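Long-range contacts in PilX (Neisseria meningitidis, PDB 2OPE), which is a minor type IV pilin that probably takes part in adhesion and aggregation of the bacteria by modulating the properties of their pilus filaments: residues A[7-12]-A[86-91]; A[77-82]-A[102-107]. All blocks are in the same frame, centred on the assembly; numbering follows the deposited sequence.

Interaction 1 of 2, residues A[7-12]-A[86-91]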
loop_
_atom_site.group_PDB
_atom_site.type_symbol
_atom_site.label_atom_id
_atom_site.label_comp_id
_atom_site.label_asym_id
_atom_site.label_seq_id
_atom_site.Cartn_x
_atom_site.Cartn_y
_atom_site.Cartn_z
ATOM N N GLY A 7 -16.663 -0.597 -3.560
ATOM C CA GLY A 7 -16.616 -1.500 -2.428
ATOM C C GLY A 7 -15.278 -2.250 -2.421
ATOM O O GLY A 7 -14.668 -2.421 -1.370
ATOM N N TYR A 8 -14.807 -2.694 -3.590
ATOM C CA TYR A 8 -13.529 -3.419 -3.654
ATOM C C TYR A 8 -12.329 -2.538 -3.235
ATOM O O TYR A 8 -11.414 -2.993 -2.558
ATOM C CB TYR A 8 -13.309 -4.045 -5.031
ATOM C CG TYR A 8 -14.161 -5.282 -5.298
ATOM C CD1 TYR A 8 -14.108 -6.380 -4.464
ATOM C CD2 TYR A 8 -14.999 -5.355 -6.406
ATOM C CE1 TYR A 8 -14.880 -7.516 -4.700
ATOM C CE2 TYR A 8 -15.783 -6.478 -6.650
ATOM C CZ TYR A 8 -15.711 -7.564 -5.791
ATOM O OH TYR A 8 -16.479 -8.712 -6.031
ATOM N N GLN A 9 -12.359 -1.271 -3.631
ATOM C CA GLN A 9 -11.351 -0.320 -3.238
ATOM C C GLN A 9 -11.379 -0.049 -1.712
ATOM O O GLN A 9 -10.321 0.241 -1.085
ATOM C CB GLN A 9 -11.573 0.981 -3.994
ATOM C CG GLN A 9 -10.478 2.007 -3.752
ATOM C CD GLN A 9 -10.932 3.429 -4.006
ATOM O OE1 GLN A 9 -12.048 3.814 -3.649
ATOM N NE2 GLN A 9 -10.049 4.228 -4.604
ATOM N N SER A 10 -12.580 -0.111 -1.122
ATOM C CA SER A 10 -12.691 -0.003 0.330
ATOM C C SER A 10 -12.042 -1.196 1.015
ATOM O O SER A 10 -11.213 -1.030 1.907
ATOM C CB SER A 10 -14.135 0.169 0.788
ATOM O OG SER A 10 -14.678 1.404 0.327
ATOM N N GLN A 11 -12.392 -2.408 0.610
ATOM C CA GLN A 11 -11.789 -3.562 1.274
ATOM C C GLN A 11 -10.276 -3.549 1.114
ATOM O O GLN A 11 -9.567 -3.906 2.032
ATOM C CB GLN A 11 -12.382 -4.879 0.763
ATOM C CG GLN A 11 -13.905 -4.887 0.779
ATOM C CD GLN A 11 -14.484 -6.220 0.350
ATOM O OE1 GLN A 11 -13.908 -7.287 0.629
ATOM N NE2 GLN A 11 -15.617 -6.175 -0.325
ATOM N N LEU A 12 -9.786 -3.177 -0.066
ATOM C CA LEU A 12 -8.329 -3.035 -0.304
ATOM C C LEU A 12 -7.768 -2.023 0.701
ATOM O O LEU A 12 -6.697 -2.228 1.301
ATOM C CB LEU A 12 -8.058 -2.561 -1.738
ATOM C CG LEU A 12 -6.612 -2.287 -2.135
ATOM C CD1 LEU A 12 -5.786 -3.591 -2.064
ATOM C CD2 LEU A 12 -6.513 -1.631 -3.513
ATOM N N TYR A 86 -10.227 -2.752 -13.873
ATOM C CA TYR A 86 -10.332 -1.973 -12.641
ATOM C C TYR A 86 -9.272 -0.873 -12.655
ATOM O O TYR A 86 -8.169 -1.047 -13.221
ATOM C CB TYR A 86 -10.239 -2.896 -11.409
ATOM C CG TYR A 86 -11.577 -3.497 -10.927
ATOM C CD1 TYR A 86 -12.687 -3.587 -11.752
ATOM C CD2 TYR A 86 -11.714 -3.952 -9.628
ATOM C CE1 TYR A 86 -13.901 -4.127 -11.270
ATOM C CE2 TYR A 86 -12.880 -4.457 -9.134
ATOM C CZ TYR A 86 -13.975 -4.557 -9.932
ATOM O OH TYR A 86 -15.137 -5.096 -9.378
ATOM N N THR A 87 -9.624 0.257 -12.050
ATOM C CA THR A 87 -8.749 1.440 -11.975
ATOM C C THR A 87 -8.468 1.984 -10.543
ATOM O O THR A 87 -7.342 2.429 -10.236
ATOM C CB THR A 87 -9.344 2.615 -12.787
ATOM O OG1 THR A 87 -10.701 2.808 -12.375
ATOM C CG2 THR A 87 -9.298 2.352 -14.326
ATOM N N LEU A 88 -9.498 1.964 -9.693
ATOM C CA LEU A 88 -9.407 2.555 -8.376
ATOM C C LEU A 88 -8.247 1.905 -7.660
ATOM O O LEU A 88 -8.086 0.682 -7.717
ATOM C CB LEU A 88 -10.709 2.357 -7.567
ATOM C CG LEU A 88 -12.012 2.991 -8.090
ATOM C CD1 LEU A 88 -13.199 2.781 -7.176
ATOM C CD2 LEU A 88 -11.826 4.472 -8.435
ATOM N N SER A 89 -7.485 2.722 -6.935
ATOM C CA SER A 89 -6.307 2.237 -6.243
ATOM C C SER A 89 -6.227 2.859 -4.850
ATOM O O SER A 89 -7.119 3.608 -4.449
ATOM C CB SER A 89 -5.062 2.529 -7.073
ATOM O OG SER A 89 -5.234 2.014 -8.394
ATOM N N VAL A 90 -5.170 2.520 -4.104
ATOM C CA VAL A 90 -4.942 3.053 -2.764
ATOM C C VAL A 90 -3.433 3.216 -2.588
ATOM O O VAL A 90 -2.656 2.416 -3.165
ATOM C CB VAL A 90 -5.495 2.064 -1.720
ATOM C CG1 VAL A 90 -5.060 2.393 -0.326
ATOM C CG2 VAL A 90 -7.028 1.994 -1.816
ATOM N N TRP A 91 -2.999 4.244 -1.835
ATOM C CA TRP A 91 -1.651 4.197 -1.262
ATOM C C TRP A 91 -1.691 4.672 0.181
ATOM O O TRP A 91 -2.651 5.323 0.604
ATOM C CB TRP A 91 -0.590 4.954 -2.111
ATOM C CG TRP A 91 -0.669 6.465 -2.007
ATOM C CD1 TRP A 91 -1.503 7.295 -2.710
ATOM C CD2 TRP A 91 0.095 7.318 -1.122
ATOM N NE1 TRP A 91 -1.293 8.612 -2.333
ATOM C CE2 TRP A 91 -0.341 8.648 -1.341
ATOM C CE3 TRP A 91 1.067 7.080 -0.135
ATOM C CZ2 TRP A 91 0.183 9.738 -0.619
ATOM C CZ3 TRP A 91 1.587 8.156 0.554
ATOM C CH2 TRP A 91 1.139 9.468 0.315
#

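Interaction 2 of 2, residues A[77-82]-A[102-107]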
loop_
_atom_site.group_PDB
_atom_site.type_symbol
_atom_site.label_atom_id
_atom_site.label_comp_id
_atom_site.label_asym_id
_atom_site.label_seq_id
_atom_site.Cartn_x
_atom_site.Cartn_y
_atom_site.Cartn_z
ATOM N N VAL A 77 1.504 0.670 -1.801
ATOM C CA VAL A 77 0.710 0.961 -2.995
ATOM C C VAL A 77 -0.232 -0.237 -3.293
ATOM O O VAL A 77 0.175 -1.383 -3.294
ATOM C CB VAL A 77 1.678 1.267 -4.182
ATOM C CG1 VAL A 77 0.975 1.416 -5.477
ATOM C CG2 VAL A 77 2.504 2.516 -3.880
ATOM N N GLY A 78 -1.521 0.015 -3.484
ATOM C CA GLY A 78 -2.432 -1.091 -3.786
ATOM C C GLY A 78 -3.002 -0.784 -5.161
ATOM O O GLY A 78 -3.624 0.256 -5.351
ATOM N N VAL A 79 -2.777 -1.645 -6.150
ATOM C CA VAL A 79 -3.331 -1.336 -7.472
ATOM C C VAL A 79 -3.929 -2.566 -8.105
ATOM O O VAL A 79 -3.579 -3.708 -7.746
ATOM C CB VAL A 79 -2.274 -0.687 -8.411
ATOM C CG1 VAL A 79 -1.772 0.617 -7.788
ATOM C CG2 VAL A 79 -1.096 -1.685 -8.773
ATOM N N PRO A 80 -4.867 -2.354 -9.029
ATOM C CA PRO A 80 -5.545 -3.470 -9.655
ATOM C C PRO A 80 -4.566 -4.289 -10.504
ATOM O O PRO A 80 -3.654 -3.716 -11.080
ATOM C CB PRO A 80 -6.576 -2.773 -10.550
ATOM C CG PRO A 80 -6.717 -1.395 -9.977
ATOM C CD PRO A 80 -5.401 -1.050 -9.468
ATOM N N LYS A 81 -4.749 -5.606 -10.549
ATOM C CA LYS A 81 -4.014 -6.478 -11.462
ATOM C C LYS A 81 -4.179 -6.045 -12.928
ATOM O O LYS A 81 -5.252 -5.592 -13.338
ATOM C CB LYS A 81 -4.495 -7.924 -11.309
ATOM C CG LYS A 81 -3.756 -8.663 -10.212
ATOM C CD LYS A 81 -4.552 -9.808 -9.627
ATOM C CE LYS A 81 -3.640 -10.824 -8.949
ATOM N NZ LYS A 81 -2.629 -10.156 -8.121
ATOM N N THR A 82 -3.112 -6.236 -13.701
ATOM C CA THR A 82 -3.029 -5.799 -15.086
ATOM C C THR A 82 -4.113 -6.452 -15.915
ATOM O O THR A 82 -4.245 -7.680 -15.909
ATOM C CB THR A 82 -1.629 -6.133 -15.698
ATOM O OG1 THR A 82 -0.662 -5.191 -15.208
ATOM C CG2 THR A 82 -1.653 -6.043 -17.216
ATOM N N ARG A 102 -7.960 7.467 -7.934
ATOM C CA ARG A 102 -8.870 7.253 -9.065
ATOM C C ARG A 102 -8.223 6.390 -10.130
ATOM O O ARG A 102 -8.931 5.832 -10.954
ATOM C CB ARG A 102 -9.400 8.567 -9.645
ATOM C CG ARG A 102 -10.360 9.358 -8.703
ATOM C CD ARG A 102 -11.735 8.688 -8.465
ATOM N NE ARG A 102 -12.497 8.554 -9.715
ATOM C CZ ARG A 102 -13.692 7.967 -9.844
ATOM N NH1 ARG A 102 -14.327 7.429 -8.806
ATOM N NH2 ARG A 102 -14.263 7.913 -11.037
ATOM N N ASP A 103 -6.899 6.219 -10.056
ATOM C CA ASP A 103 -6.126 5.407 -11.033
ATOM C C ASP A 103 -4.816 4.966 -10.418
ATOM O O ASP A 103 -4.277 5.675 -9.561
ATOM C CB ASP A 103 -5.792 6.226 -12.258
ATOM C CG ASP A 103 -5.206 7.580 -11.898
ATOM O OD1 ASP A 103 -5.999 8.507 -11.664
ATOM O OD2 ASP A 103 -3.963 7.727 -11.806
ATOM N N ALA A 104 -4.295 3.825 -10.889
ATOM C CA ALA A 104 -3.000 3.258 -10.475
ATOM C C ALA A 104 -1.791 4.188 -10.566
ATOM O O ALA A 104 -0.947 4.163 -9.685
ATOM C CB ALA A 104 -2.705 1.933 -11.252
ATOM N N ALA A 105 -1.705 5.003 -11.620
ATOM C CA ALA A 105 -0.624 5.941 -11.746
ATOM C C ALA A 105 -0.569 6.861 -10.540
ATOM O O ALA A 105 0.509 7.041 -9.968
ATOM C CB ALA A 105 -0.757 6.759 -13.021
ATOM N N SER A 106 -1.711 7.452 -10.164
ATOM C CA SER A 106 -1.799 8.364 -9.006
ATOM C C SER A 106 -1.369 7.691 -7.675
ATOM O O SER A 106 -0.835 8.349 -6.777
ATOM C CB SER A 106 -3.241 8.881 -8.829
ATOM O OG SER A 106 -3.781 9.446 -10.014
ATOM N N ALA A 107 -1.674 6.397 -7.526
ATOM C CA ALA A 107 -1.190 5.630 -6.374
ATOM C C ALA A 107 0.338 5.460 -6.434
ATOM O O ALA A 107 1.028 5.661 -5.432
ATOM C CB ALA A 107 -1.881 4.274 -6.305
#

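Interaction 1 of 2, residues A[7-12]-A[86-91]
Gln9 of helix 5-28 lies over Leu88 and Ser89, where the loop 86-88 runs into strand 89-93. Its CB rests 3.9 Å from Leu88 CB. CG stands anti to the backbone N (chi1 -174°), and the chain stays extended beyond it, running across the Leu88 side chain at about a right angle; CG itself also meets Val90 CG2 at 4.0 Å. The amide carbon CD sits 3.7 Å from Leu88 CB, and OE1 faces Leu88 CD1. At the tip NE2 gives a moderately bent hydrogen bond to Ser89 O (3.0 Å, 149° at the hydrogen), with the oxygen tilted from the amide plane of Gln9. This bond, within a buried contact, ties the helix to the strand backbone. The arrangement belongs to the type IV pilin fold, in which the long N-terminal helix packs on one face of an antiparallel sheet; here the axes of the two short segments, 8.3 Å apart, run nearly parallel at 23°. One turn further along the helix, Leu12 CD2 touches Val90 CG2 at 4.0 Å, and the leucine also touches Tyr59 and Val61 of strand 59-65. At the other end Tyr86 brings its OH obliquely to the Tyr8 ring, 3.0 Å from CD2, while Tyr8 CD2 lies at the edge of the Tyr86 ring, 3.6 Å from CE2. Lys58 makes a cation-pi contact with Tyr8, and Glu5 OE2 accepts from Thr87 N and Leu88 N.

Interaction 2 of 2, residues A[77-82]-A[102-107]
Strand 74-80 passes over the first turn of helix 104-109, with the CA atoms of Val79 and Ala104 5.5 Å apart and those of Val77 and Ala107 6.1 Å apart. The alternation of the strand turns Val77 and Val79 toward the helix, while Gly78 between them contributes only its backbone. Val79 carries the centre of the contact. Its CG1, placed anti to the carbonyl carbon (chi1 -60°), reaches between two methyls one helical turn apart, lying 3.8 Å from Ala104 CB and 3.9 Å from Ala107 CB. Val77 approaches Ala107 with both branches: CG1 meets CB at 4.1 Å, and CG2 lies 3.8 Å from the carbonyl O. That oxygen also accepts a hydrogen bond from His110 ND1, and His110 touches Val77 in turn. Pro80 closes the other end more loosely, its CD facing Ala104 CB. The small alanine side chains let the helix backbone come close to the strand, and the contact between the two segments is apolar apart from the approach to the carbonyl. On the helix side, Asp103 is the N-cap: its OD2 accepts from Ser106 N (2.8 Å, 154° at the hydrogen), which meets the oxygen on the anti side, 34° out of the carboxylate plane. This engages an amide of the helix's first turn, the turn that bears Ala104. Ser89 of the neighbouring strand touches Val79 and both alanines. Helix 104-109 lies in the segment bounded by the Cys101-Cys120 disulfide, the D-region of type IV pilins, and the contact packs this short helix against strand 74-80 of the central sheet.

How the interactions relate
Strands 74-80 and 89-93 are neighbours in one antiparallel sheet, and Val90 O probably accepts a hydrogen bond from Gly78 N, so the two contacts are linked through paired strands, with centres about 8 Å apart. Both are largely buried, but they serve different elements: interaction 1 attaches the long N-terminal helix, interaction 2 the short helix of the disulfide-bounded region. Alternation in strand 89-93 separates them, with Val90 directed to the first helix and Ser89 away from it. Interaction 1 is larger and mixes a hydrogen bond from a glutamine amide, tyrosines and aliphatic groups; interaction 2 is smaller and built from valines, alanines and a proline.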